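Local coordinates for uncharacterized protein (Aeromonas hydrophila J-1, PDB 6R1J) that probably serves as one component, AhlC, of the tripartite alpha-pore-forming toxin AHL, here in a soluble head-mutant form, at residues A11-A16 against Q209-L214; Q35-V40 against D111-D116; D139-E144 against N178-L183; Q143-L148 against V171-T176. The protein carries 3 engineered substitutions. All coordinates share one frame; numbering follows the deposited sequence.

Interaction 1 of 4, residues A11-A16 against Q209-L214; sequences ANMQQA and QQFGSL
A Met-aromatic contact between M13 and F211 fastens helix 5-21 to the much longer helix 163-236, in the buried middle of the molecule. The methionine does its touching with the methyl end. Its chain bends at the last torsion (chi3 80°), which turns CE down over one face of the phenyl ring, 3.5 Å from the F211 centroid. CE sits off-centre, closest to F211 CG at 3.3 Å, a snug CH-pi approach. The sulfur lies obliquely to the ring, and SD also meets L214 CD1 at 4.0 Å. Beside this apolar patch the M13 chain slides past Q210, with M13 CG 3.8 Å from Q210 CB. The polar link comes from N12: its ND2 donates to Q210 OE1 over 3.0 Å with a fairly straight N-H...O angle of 157°. The acceptor lies close to the plane of the N12 amide, yet the donor stands well above the carbonyl plane of Q210 and off its lone pairs; the two amide planes are 79° apart. N12 OD1 also receives a weak hydrogen bond from R196 of the second subunit. V40 touches both M13 and F211, and the whole is antiparallel helix packing inside an all-helical bundle.

Interaction 2 of 4, residues Q35-V40 against D111-D116; sequences QNVGEV and DRITQD
R112 reaches over to N36 and crosses its side chain obliquely. It starts at CB, which lies 3.7 Å from N36 ND2. The chain carries on through CG and CD, and its bend at the CG-CD bond (chi3 -44°) brings the guanidinium over toward the amide: R112 NE is 3.9 Å from N36 ND2, R112 CZ stays near that nitrogen at 4.1 Å, and the tip, R112 NH2, comes to 3.7 Å from N36 OD1. The two flat groups are tilted by only 26°, but that last distance is too long for a hydrogen bond. What NH2 does have is a water. The same water lies close to E39 OE1, at a distance too short to be taken at face value, so a bridge between these two opposite charges, which stand just beyond salt-bridge range, is likely but its geometry is doubtful.

The polar end of N36 is held better than this pairing suggests. ND2 donates to A109 O, one turn back on the R112 helix, and also to a second water 2.9 Å away; that water donates in turn to D116 OD2 over 2.8 Å. Two bonds on one nitrogen should fix the rotation of the amide. Next to them the same ND2 rests on I113 CG1 at 3.5 Å, and I113 then turns its CD1 toward the interior to meet V37 CG1 at 3.8 Å, the two chains crossing nearly at right angles.

From V37 and I113 inward the bundle closes: both lean on F207 of helix 163-236, while V37 also packs against E17, I20 and Q21 of helix 5-21.

Interaction 3 of 4, residues D139-E144 against N178-L183; sequences DGARQE and NKVSSL
A141 CB rests against the side chains of K179 and V180, where the two helices come close enough for their CA atoms at A141 and V180 to stand 5.8 Å apart. The valine is the nearer: its CG2 is 3.5 Å from A141 CB and 3.4 Å from A141 O, so one methyl touches both the alanine side chain and its carbonyl oxygen. The lysine, fully extended, comes in at a wide angle to the valine, with K179 CD 3.8 Å from A141 CB. L183 CD1 adds a looser touch on the same methyl.

Because the K179 chain stays straight past A141, its ammonium emerges near E144, whose own extended chain meets it almost at a right angle. K179 NZ and E144 OE2 form a salt bridge, but at 3.4 Å its hydrogen bond is weak, and both residues are solvent-exposed. R142 passes V180, R142 NE lying 4.5 Å from V180 CG1, and its guanidinium goes on to a salt bridge with E184, farther along helix 163-236.

V180 and L183 both continue onto L138, so the seam runs on along the antiparallel pair formed by helices 78-157 and 163-236, far from the centre of the chain.

Interaction 4 of 4, residues Q143-L148 against V171-T176; sequences QELDSL and VTLTQT
T172 O is gripped twice by T176, whose hydroxyl then faces L148 on the opposite helix. T176 OG1 donates to it over 2.9 Å, from above the carbonyl plane (37° out of it), and T176 N adds the ordinary helical bond at 3.0 Å. This side-chain-to-backbone bond one turn back is a familiar way for a threonine in a helix to satisfy its hydroxyl. It sits here in an antiparallel helical hairpin, where helices 78-157 and 163-236 run side by side toward the turn that joins them.

With OG1 tied back, the T176 methyl is left to pack across the gap: CG2 lies 3.7 Å from L145 CD1, the two side chains sliding past each other in opposite directions, and also rests loosely on the aliphatic part of E144. L148 reaches in the reverse sense, meeting T176 tip to tip. It spreads its two methyls over the threonine pair, L148 CD1 and CD2 both close to T172 CG2, with CD1 at 3.7 Å.

L173 folds the same way as L145, CG anti to the backbone N (chi1 -164°), which sends it along the interface to the other flank of L148. There L173 CD1 touches L148 CB at 3.7 Å. The closest approach of all is a methyl against a hydroxyl, L148 CD1 lying 3.2 Å from T176 OG1.

Interactions 1 and 2 form one buried region near the middle of the chain, with a packed boundary through V40 and I113, so four helices meet there. Interactions 3 and 4 both lie on helices 78-157 and 163-236, sharing Q143 and E144 and touching through A141 and T176; their centres lie 42 to 54 Å from those of interactions 1 and 2. The chemistry follows the setting. In the four-helix region an aromatic face and amides are buried, with bridging waters and a charged pair toward the surface of interaction 2. Out along the two-helix hairpin, small and aliphatic side chains fill a thin seam: interaction 3 is partly buried and edged by salt bridges, while interaction 4 is a surface contact.

Interaction 1 of 4, residues A11-A16 against Q209-L214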
loop_
_atom_site.group_PDB
_atom_site.type_symbol
_atom_site.label_atom_id
_atom_site.label_comp_id
_atom_site.label_asym_id
_atom_site.label_seq_id
_atom_site.Cartn_x
_atom_site.Cartn_y
_atom_site.Cartn_z
ATOM N N ALA A 11 -18.817 5.425 14.648
ATOM C CA ALA A 11 -19.111 6.270 13.479
ATOM C C ALA A 11 -18.279 5.802 12.279
ATOM O O ALA A 11 -18.840 5.672 11.167
ATOM C CB ALA A 11 -18.855 7.719 13.817
ATOM N N ASN A 12 -17.000 5.538 12.503
ATOM C CA ASN A 12 -16.047 5.104 11.457
ATOM C C ASN A 12 -16.472 3.731 10.922
ATOM O O ASN A 12 -16.409 3.540 9.705
ATOM C CB ASN A 12 -14.614 5.116 11.982
ATOM C CG ASN A 12 -14.135 6.522 12.291
ATOM O OD1 ASN A 12 -14.615 7.458 11.674
ATOM N ND2 ASN A 12 -13.224 6.668 13.240
ATOM N N MET A 13 -16.844 2.819 11.801
ATOM C CA MET A 13 -17.338 1.475 11.417
ATOM C C MET A 13 -18.608 1.613 10.570
ATOM O O MET A 13 -18.684 0.923 9.558
ATOM C CB MET A 13 -17.605 0.622 12.642
ATOM C CG MET A 13 -16.329 0.118 13.273
ATOM S SD MET A 13 -16.599 -0.671 14.875
ATOM C CE MET A 13 -17.166 -2.283 14.360
ATOM N N GLN A 14 -19.515 2.533 10.906
ATOM C CA GLN A 14 -20.764 2.772 10.117
ATOM C C GLN A 14 -20.415 3.240 8.697
ATOM O O GLN A 14 -21.000 2.720 7.711
ATOM C CB GLN A 14 -21.718 3.711 10.875
ATOM C CG GLN A 14 -22.344 3.057 12.103
ATOM C CD GLN A 14 -22.900 4.045 13.104
ATOM O OE1 GLN A 14 -22.498 5.191 13.120
ATOM N NE2 GLN A 14 -23.763 3.582 13.997
ATOM N N GLN A 15 -19.450 4.137 8.552
ATOM C CA GLN A 15 -18.997 4.583 7.217
ATOM C C GLN A 15 -18.340 3.418 6.475
ATOM O O GLN A 15 -18.626 3.239 5.287
ATOM C CB GLN A 15 -17.964 5.695 7.332
ATOM C CG GLN A 15 -17.232 5.992 6.028
ATOM C CD GLN A 15 -18.115 6.584 4.946
ATOM O OE1 GLN A 15 -18.056 7.797 4.697
ATOM N NE2 GLN A 15 -18.938 5.751 4.298
ATOM N N ALA A 16 -17.447 2.670 7.112
ATOM C CA ALA A 16 -16.724 1.605 6.380
ATOM C C ALA A 16 -17.766 0.596 5.861
ATOM O O ALA A 16 -17.638 0.156 4.698
ATOM C CB ALA A 16 -15.684 0.943 7.235
ATOM N N GLN A 209 -9.658 -2.449 11.798
ATOM C CA GLN A 209 -8.818 -1.547 12.642
ATOM C C GLN A 209 -9.750 -0.756 13.594
ATOM O O GLN A 209 -9.482 -0.744 14.776
ATOM C CB GLN A 209 -7.941 -0.669 11.738
ATOM C CG GLN A 209 -6.953 0.264 12.466
ATOM C CD GLN A 209 -7.603 1.567 12.912
ATOM O OE1 GLN A 209 -8.426 2.156 12.215
ATOM N NE2 GLN A 209 -7.278 1.994 14.119
ATOM N N GLN A 210 -10.805 -0.119 13.099
ATOM C CA GLN A 210 -11.777 0.629 13.938
ATOM C C GLN A 210 -12.455 -0.332 14.914
ATOM O O GLN A 210 -12.603 -0.002 16.122
ATOM C CB GLN A 210 -12.780 1.349 13.050
ATOM C CG GLN A 210 -12.134 2.386 12.148
ATOM C CD GLN A 210 -11.721 3.639 12.892
ATOM O OE1 GLN A 210 -12.269 3.933 13.957
ATOM N NE2 GLN A 210 -10.755 4.350 12.324
ATOM N N PHE A 211 -12.829 -1.525 14.459
ATOM C CA PHE A 211 -13.453 -2.526 15.355
ATOM C C PHE A 211 -12.449 -2.840 16.468
ATOM O O PHE A 211 -12.821 -3.011 17.647
ATOM C CB PHE A 211 -13.824 -3.800 14.581
ATOM C CG PHE A 211 -14.961 -4.617 15.133
ATOM C CD1 PHE A 211 -15.474 -4.423 16.407
ATOM C CD2 PHE A 211 -15.519 -5.624 14.357
ATOM C CE1 PHE A 211 -16.573 -5.151 16.865
ATOM C CE2 PHE A 211 -16.560 -6.410 14.845
ATOM C CZ PHE A 211 -17.094 -6.169 16.090
ATOM N N GLY A 212 -11.175 -3.024 16.107
ATOM C CA GLY A 212 -10.127 -3.323 17.106
ATOM C C GLY A 212 -10.039 -2.207 18.163
ATOM O O GLY A 212 -9.792 -2.502 19.346
ATOM N N SER A 213 -10.163 -0.945 17.755
ATOM C CA SER A 213 -10.104 0.196 18.706
ATOM C C SER A 213 -11.303 0.091 19.652
ATOM O O SER A 213 -11.147 0.308 20.862
ATOM C CB SER A 213 -10.065 1.498 17.985
ATOM O OG SER A 213 -8.818 1.631 17.335
ATOM N N LEU A 214 -12.469 -0.255 19.117
ATOM C CA LEU A 214 -13.679 -0.474 19.948
ATOM C C LEU A 214 -13.440 -1.609 20.949
ATOM O O LEU A 214 -13.723 -1.421 22.161
ATOM C CB LEU A 214 -14.886 -0.701 19.037
ATOM C CG LEU A 214 -16.229 -0.956 19.736
ATOM C CD1 LEU A 214 -17.383 -0.540 18.820
ATOM C CD2 LEU A 214 -16.388 -2.413 20.137
#

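Interaction 2 of 4, residues Q35-V40 against D111-D116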
loop_
_atom_site.group_PDB
_atom_site.type_symbol
_atom_site.label_atom_id
_atom_site.label_comp_id
_atom_site.label_asym_id
_atom_site.label_seq_id
_atom_site.Cartn_x
_atom_site.Cartn_y
_atom_site.Cartn_z
ATOM N N GLN A 35 -22.000 -9.579 5.080
ATOM C CA GLN A 35 -23.123 -10.004 5.955
ATOM C C GLN A 35 -22.747 -9.716 7.416
ATOM O O GLN A 35 -23.594 -9.269 8.156
ATOM C CB GLN A 35 -23.434 -11.478 5.725
ATOM C CG GLN A 35 -24.064 -11.704 4.355
ATOM C CD GLN A 35 -25.455 -11.122 4.322
ATOM O OE1 GLN A 35 -26.266 -11.379 5.219
ATOM N NE2 GLN A 35 -25.706 -10.317 3.303
ATOM N N ASN A 36 -21.545 -10.100 7.822
ATOM C CA ASN A 36 -21.005 -9.893 9.187
ATOM C C ASN A 36 -21.082 -8.400 9.545
ATOM O O ASN A 36 -21.679 -8.084 10.566
ATOM C CB ASN A 36 -19.576 -10.429 9.250
ATOM C CG ASN A 36 -18.951 -10.386 10.620
ATOM O OD1 ASN A 36 -19.516 -9.800 11.540
ATOM N ND2 ASN A 36 -17.831 -11.082 10.771
ATOM N N VAL A 37 -20.503 -7.513 8.736
ATOM C CA VAL A 37 -20.466 -6.064 9.088
ATOM C C VAL A 37 -21.889 -5.513 9.113
ATOM O O VAL A 37 -22.163 -4.612 9.919
ATOM C CB VAL A 37 -19.548 -5.229 8.188
ATOM C CG1 VAL A 37 -18.123 -5.721 8.328
ATOM C CG2 VAL A 37 -19.976 -5.131 6.749
ATOM N N GLY A 38 -22.755 -5.966 8.218
ATOM C CA GLY A 38 -24.166 -5.558 8.269
ATOM C C GLY A 38 -24.777 -5.860 9.627
ATOM O O GLY A 38 -25.467 -4.964 10.169
ATOM N N GLU A 39 -24.546 -7.069 10.144
ATOM C CA GLU A 39 -25.061 -7.533 11.459
ATOM C C GLU A 39 -24.381 -6.744 12.588
ATOM O O GLU A 39 -25.011 -6.525 13.610
ATOM C CB GLU A 39 -24.781 -9.019 11.686
ATOM C CG GLU A 39 -25.539 -9.962 10.765
ATOM C CD GLU A 39 -24.933 -11.363 10.677
ATOM O OE1 GLU A 39 -23.839 -11.612 11.270
ATOM O OE2 GLU A 39 -25.544 -12.226 10.001
ATOM N N VAL A 40 -23.102 -6.406 12.454
ATOM C CA VAL A 40 -22.381 -5.619 13.500
ATOM C C VAL A 40 -23.036 -4.245 13.605
ATOM O O VAL A 40 -23.296 -3.819 14.721
ATOM C CB VAL A 40 -20.876 -5.506 13.199
ATOM C CG1 VAL A 40 -20.189 -4.499 14.085
ATOM C CG2 VAL A 40 -20.212 -6.844 13.389
ATOM N N ASP A 111 -12.974 -11.520 14.662
ATOM C CA ASP A 111 -12.119 -12.692 14.304
ATOM C C ASP A 111 -12.580 -13.322 12.976
ATOM O O ASP A 111 -11.707 -13.778 12.225
ATOM C CB ASP A 111 -12.099 -13.716 15.439
ATOM C CG ASP A 111 -11.324 -13.241 16.661
ATOM O OD1 ASP A 111 -10.668 -12.174 16.582
ATOM O OD2 ASP A 111 -11.422 -13.902 17.669
ATOM N N ARG A 112 -13.885 -13.342 12.698
ATOM C CA ARG A 112 -14.451 -13.890 11.432
ATOM C C ARG A 112 -14.045 -12.947 10.304
ATOM O O ARG A 112 -13.698 -13.429 9.206
ATOM C CB ARG A 112 -15.965 -14.137 11.512
ATOM C CG ARG A 112 -16.362 -15.324 12.382
ATOM C CD ARG A 112 -17.798 -15.764 12.136
ATOM N NE ARG A 112 -18.746 -14.641 12.053
ATOM C CZ ARG A 112 -19.361 -14.103 13.119
ATOM N NH1 ARG A 112 -19.117 -14.562 14.331
ATOM N NH2 ARG A 112 -20.215 -13.105 12.980
ATOM N N ILE A 113 -14.040 -11.641 10.546
ATOM C CA ILE A 113 -13.557 -10.688 9.520
ATOM C C ILE A 113 -12.104 -11.022 9.196
ATOM O O ILE A 113 -11.790 -11.130 8.004
ATOM C CB ILE A 113 -13.702 -9.194 9.932
ATOM C CG1 ILE A 113 -15.157 -8.865 10.252
ATOM C CG2 ILE A 113 -13.137 -8.376 8.798
ATOM C CD1 ILE A 113 -15.441 -7.395 10.513
ATOM N N THR A 114 -11.257 -11.168 10.191
ATOM C CA THR A 114 -9.810 -11.459 9.961
ATOM C C THR A 114 -9.634 -12.759 9.142
ATOM O O THR A 114 -8.843 -12.784 8.194
ATOM C CB THR A 114 -9.100 -11.699 11.287
ATOM O OG1 THR A 114 -9.346 -10.578 12.119
ATOM C CG2 THR A 114 -7.618 -11.960 11.141
ATOM N N GLN A 115 -10.361 -13.818 9.480
ATOM C CA GLN A 115 -10.273 -15.112 8.719
ATOM C C GLN A 115 -10.735 -14.911 7.273
ATOM O O GLN A 115 -10.015 -15.346 6.320
ATOM C CB GLN A 115 -10.974 -16.233 9.510
ATOM C CG GLN A 115 -10.277 -16.535 10.835
ATOM C CD GLN A 115 -8.872 -17.057 10.643
ATOM O OE1 GLN A 115 -8.608 -17.825 9.725
ATOM N NE2 GLN A 115 -7.947 -16.656 11.504
ATOM N N ASP A 116 -11.842 -14.206 7.033
ATOM C CA ASP A 116 -12.311 -13.942 5.663
ATOM C C ASP A 116 -11.275 -13.068 4.936
ATOM O O ASP A 116 -11.028 -13.264 3.723
ATOM C CB ASP A 116 -13.734 -13.389 5.669
ATOM C CG ASP A 116 -14.792 -14.455 5.971
ATOM O OD1 ASP A 116 -14.645 -15.560 5.408
ATOM O OD2 ASP A 116 -15.753 -14.161 6.754
HETATM O O HOH W 1 -16.942 -12.142 8.241
HETATM O O HOH W 2 -21.908 -12.988 10.387
#

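Interaction 3 of 4, residues D139-E144 against N178-L183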
loop_
_atom_site.group_PDB
_atom_site.type_symbol
_atom_site.label_atom_id
_atom_site.label_comp_id
_atom_site.label_asym_id
_atom_site.label_seq_id
_atom_site.Cartn_x
_atom_site.Cartn_y
_atom_site.Cartn_z
ATOM N N ASP A 139 2.095 -12.961 -24.583
ATOM C CA ASP A 139 3.455 -12.747 -25.152
ATOM C C ASP A 139 3.663 -13.713 -26.333
ATOM O O ASP A 139 4.016 -13.240 -27.440
ATOM C CB ASP A 139 4.552 -12.939 -24.088
ATOM C CG ASP A 139 4.609 -11.891 -22.966
ATOM O OD1 ASP A 139 3.925 -10.837 -23.078
ATOM O OD2 ASP A 139 5.363 -12.125 -21.971
ATOM N N GLY A 140 3.426 -15.015 -26.118
ATOM C CA GLY A 140 3.590 -16.088 -27.122
ATOM C C GLY A 140 2.623 -15.989 -28.304
ATOM O O GLY A 140 3.026 -16.414 -29.408
ATOM N N ALA A 141 1.391 -15.483 -28.133
ATOM C CA ALA A 141 0.408 -15.355 -29.239
ATOM C C ALA A 141 0.790 -14.134 -30.081
ATOM O O ALA A 141 0.406 -14.086 -31.276
ATOM C CB ALA A 141 -1.018 -15.274 -28.742
ATOM N N ARG A 142 1.507 -13.184 -29.473
ATOM C CA ARG A 142 2.067 -11.993 -30.156
ATOM C C ARG A 142 3.202 -12.457 -31.072
ATOM O O ARG A 142 3.189 -12.050 -32.261
ATOM C CB ARG A 142 2.495 -10.933 -29.142
ATOM C CG ARG A 142 1.306 -10.131 -28.642
ATOM C CD ARG A 142 1.620 -9.059 -27.623
ATOM N NE ARG A 142 0.366 -8.355 -27.381
ATOM C CZ ARG A 142 0.097 -7.600 -26.323
ATOM N NH1 ARG A 142 0.990 -7.431 -25.365
ATOM N NH2 ARG A 142 -1.091 -7.036 -26.217
ATOM N N GLN A 143 4.104 -13.300 -30.560
ATOM C CA GLN A 143 5.226 -13.882 -31.349
ATOM C C GLN A 143 4.655 -14.694 -32.517
ATOM O O GLN A 143 5.162 -14.566 -33.631
ATOM C CB GLN A 143 6.086 -14.812 -30.504
ATOM C CG GLN A 143 6.854 -14.112 -29.397
ATOM C CD GLN A 143 7.725 -15.128 -28.700
ATOM O OE1 GLN A 143 7.866 -16.263 -29.156
ATOM N NE2 GLN A 143 8.313 -14.733 -27.585
ATOM N N GLU A 144 3.622 -15.491 -32.241
ATOM C CA GLU A 144 2.930 -16.370 -33.222
ATOM C C GLU A 144 2.365 -15.483 -34.343
ATOM O O GLU A 144 2.521 -15.852 -35.523
ATOM C CB GLU A 144 1.900 -17.209 -32.458
ATOM C CG GLU A 144 1.297 -18.370 -33.224
ATOM C CD GLU A 144 0.301 -19.200 -32.414
ATOM O OE1 GLU A 144 -0.375 -20.049 -33.027
ATOM O OE2 GLU A 144 0.192 -19.010 -31.173
ATOM N N ASN A 178 -7.674 -13.386 -32.973
ATOM C CA ASN A 178 -8.764 -13.633 -31.986
ATOM C C ASN A 178 -8.186 -14.242 -30.703
ATOM O O ASN A 178 -8.782 -14.002 -29.633
ATOM C CB ASN A 178 -9.853 -14.570 -32.509
ATOM C CG ASN A 178 -10.533 -14.040 -33.753
ATOM O OD1 ASN A 178 -10.346 -12.882 -34.137
ATOM N ND2 ASN A 178 -11.307 -14.896 -34.394
ATOM N N LYS A 179 -7.111 -15.032 -30.805
ATOM C CA LYS A 179 -6.412 -15.576 -29.619
ATOM C C LYS A 179 -5.769 -14.400 -28.865
ATOM O O LYS A 179 -5.893 -14.383 -27.641
ATOM C CB LYS A 179 -5.368 -16.632 -29.982
ATOM C CG LYS A 179 -4.671 -17.270 -28.790
ATOM C CD LYS A 179 -3.469 -18.111 -29.164
ATOM C CE LYS A 179 -2.814 -18.763 -27.968
ATOM N NZ LYS A 179 -1.613 -19.525 -28.383
ATOM N N VAL A 180 -5.129 -13.460 -29.559
ATOM C CA VAL A 180 -4.451 -12.282 -28.930
ATOM C C VAL A 180 -5.485 -11.351 -28.294
ATOM O O VAL A 180 -5.304 -11.002 -27.110
ATOM C CB VAL A 180 -3.557 -11.538 -29.934
ATOM C CG1 VAL A 180 -3.167 -10.141 -29.459
ATOM C CG2 VAL A 180 -2.318 -12.364 -30.247
ATOM N N SER A 181 -6.514 -10.948 -29.042
ATOM C CA SER A 181 -7.607 -10.052 -28.562
ATOM C C SER A 181 -8.290 -10.673 -27.337
ATOM O O SER A 181 -8.656 -9.924 -26.418
ATOM C CB SER A 181 -8.618 -9.749 -29.632
ATOM O OG SER A 181 -8.023 -8.988 -30.671
ATOM N N SER A 182 -8.435 -11.993 -27.304
ATOM C CA SER A 182 -9.096 -12.706 -26.186
ATOM C C SER A 182 -8.195 -12.605 -24.941
ATOM O O SER A 182 -8.692 -12.233 -23.875
ATOM C CB SER A 182 -9.438 -14.125 -26.557
ATOM O OG SER A 182 -10.078 -14.794 -25.480
ATOM N N LEU A 183 -6.905 -12.903 -25.081
ATOM C CA LEU A 183 -5.942 -12.864 -23.961
ATOM C C LEU A 183 -5.787 -11.422 -23.454
ATOM O O LEU A 183 -5.584 -11.268 -22.255
ATOM C CB LEU A 183 -4.614 -13.481 -24.420
ATOM C CG LEU A 183 -4.625 -15.005 -24.543
ATOM C CD1 LEU A 183 -3.431 -15.506 -25.356
ATOM C CD2 LEU A 183 -4.641 -15.656 -23.169
#

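Interaction 4 of 4, residues Q143-L148 against V171-T176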
loop_
_atom_site.group_PDB
_atom_site.type_symbol
_atom_site.label_atom_id
_atom_site.label_comp_id
_atom_site.label_asym_id
_atom_site.label_seq_id
_atom_site.Cartn_x
_atom_site.Cartn_y
_atom_site.Cartn_z
ATOM N N GLN A 143 4.104 -13.300 -30.560
ATOM C CA GLN A 143 5.226 -13.882 -31.349
ATOM C C GLN A 143 4.655 -14.694 -32.517
ATOM O O GLN A 143 5.162 -14.566 -33.631
ATOM C CB GLN A 143 6.086 -14.812 -30.504
ATOM C CG GLN A 143 6.854 -14.112 -29.397
ATOM C CD GLN A 143 7.725 -15.128 -28.700
ATOM O OE1 GLN A 143 7.866 -16.263 -29.156
ATOM N NE2 GLN A 143 8.313 -14.733 -27.585
ATOM N N GLU A 144 3.622 -15.491 -32.241
ATOM C CA GLU A 144 2.930 -16.370 -33.222
ATOM C C GLU A 144 2.365 -15.483 -34.343
ATOM O O GLU A 144 2.521 -15.852 -35.523
ATOM C CB GLU A 144 1.900 -17.209 -32.458
ATOM C CG GLU A 144 1.297 -18.370 -33.224
ATOM C CD GLU A 144 0.301 -19.200 -32.414
ATOM O OE1 GLU A 144 -0.375 -20.049 -33.027
ATOM O OE2 GLU A 144 0.192 -19.010 -31.173
ATOM N N LEU A 145 1.800 -14.320 -33.997
ATOM C CA LEU A 145 1.213 -13.332 -34.950
ATOM C C LEU A 145 2.341 -12.637 -35.745
ATOM O O LEU A 145 2.062 -12.233 -36.903
ATOM C CB LEU A 145 0.353 -12.332 -34.162
ATOM C CG LEU A 145 -0.697 -11.536 -34.931
ATOM C CD1 LEU A 145 -1.937 -12.376 -35.207
ATOM C CD2 LEU A 145 -1.084 -10.281 -34.160
ATOM N N ASP A 146 3.555 -12.501 -35.175
ATOM C CA ASP A 146 4.752 -11.889 -35.832
ATOM C C ASP A 146 5.224 -12.805 -36.965
ATOM O O ASP A 146 5.426 -12.273 -38.082
ATOM C CB ASP A 146 5.916 -11.624 -34.862
ATOM C CG ASP A 146 5.700 -10.453 -33.912
ATOM O OD1 ASP A 146 4.759 -9.657 -34.152
ATOM O OD2 ASP A 146 6.478 -10.336 -32.933
ATOM N N SER A 147 5.422 -14.104 -36.680
ATOM C CA SER A 147 5.758 -15.160 -37.677
ATOM C C SER A 147 4.767 -15.114 -38.836
ATOM O O SER A 147 5.225 -14.973 -39.984
ATOM C CB SER A 147 5.747 -16.542 -37.099
ATOM O OG SER A 147 6.988 -16.846 -36.497
ATOM N N LEU A 148 3.471 -15.272 -38.535
ATOM C CA LEU A 148 2.382 -15.314 -39.551
ATOM C C LEU A 148 2.489 -14.097 -40.477
ATOM O O LEU A 148 2.448 -14.317 -41.700
ATOM C CB LEU A 148 0.993 -15.400 -38.898
ATOM C CG LEU A 148 0.640 -16.727 -38.213
ATOM C CD1 LEU A 148 -0.772 -16.669 -37.647
ATOM C CD2 LEU A 148 0.769 -17.927 -39.147
ATOM N N VAL A 171 -6.685 -17.456 -42.873
ATOM C CA VAL A 171 -7.545 -18.160 -41.873
ATOM C C VAL A 171 -6.747 -18.321 -40.577
ATOM O O VAL A 171 -7.344 -18.136 -39.504
ATOM C CB VAL A 171 -8.035 -19.534 -42.369
ATOM C CG1 VAL A 171 -8.708 -20.336 -41.260
ATOM C CG2 VAL A 171 -8.950 -19.411 -43.579
ATOM N N THR A 172 -5.472 -18.710 -40.660
ATOM C CA THR A 172 -4.595 -18.847 -39.464
ATOM C C THR A 172 -4.445 -17.480 -38.766
ATOM O O THR A 172 -4.445 -17.447 -37.531
ATOM C CB THR A 172 -3.205 -19.386 -39.832
ATOM O OG1 THR A 172 -3.334 -20.476 -40.754
ATOM C CG2 THR A 172 -2.423 -19.835 -38.617
ATOM N N LEU A 173 -4.289 -16.411 -39.545
ATOM C CA LEU A 173 -4.040 -15.031 -39.062
ATOM C C LEU A 173 -5.263 -14.587 -38.242
ATOM O O LEU A 173 -5.074 -14.168 -37.105
ATOM C CB LEU A 173 -3.762 -14.128 -40.272
ATOM C CG LEU A 173 -3.128 -12.770 -39.974
ATOM C CD1 LEU A 173 -1.693 -12.940 -39.499
ATOM C CD2 LEU A 173 -3.168 -11.867 -41.202
ATOM N N THR A 174 -6.484 -14.738 -38.776
ATOM C CA THR A 174 -7.753 -14.428 -38.057
ATOM C C THR A 174 -7.778 -15.175 -36.718
ATOM O O THR A 174 -8.002 -14.512 -35.693
ATOM C CB THR A 174 -8.993 -14.788 -38.885
ATOM O OG1 THR A 174 -8.917 -13.972 -40.049
ATOM C CG2 THR A 174 -10.308 -14.551 -38.165
ATOM N N GLN A 175 -7.531 -16.489 -36.718
ATOM C CA GLN A 175 -7.566 -17.342 -35.491
ATOM C C GLN A 175 -6.563 -16.812 -34.452
ATOM O O GLN A 175 -6.930 -16.692 -33.268
ATOM C CB GLN A 175 -7.270 -18.812 -35.824
ATOM C CG GLN A 175 -8.242 -19.443 -36.827
ATOM C CD GLN A 175 -9.665 -19.499 -36.319
ATOM O OE1 GLN A 175 -9.921 -19.831 -35.156
ATOM N NE2 GLN A 175 -10.609 -19.191 -37.198
ATOM N N THR A 176 -5.328 -16.524 -34.865
ATOM C CA THR A 176 -4.228 -16.063 -33.965
ATOM C C THR A 176 -4.559 -14.659 -33.438
ATOM O O THR A 176 -4.274 -14.392 -32.267
ATOM C CB THR A 176 -2.871 -16.108 -34.683
ATOM O OG1 THR A 176 -2.713 -17.428 -35.206
ATOM C CG2 THR A 176 -1.696 -15.767 -33.786
#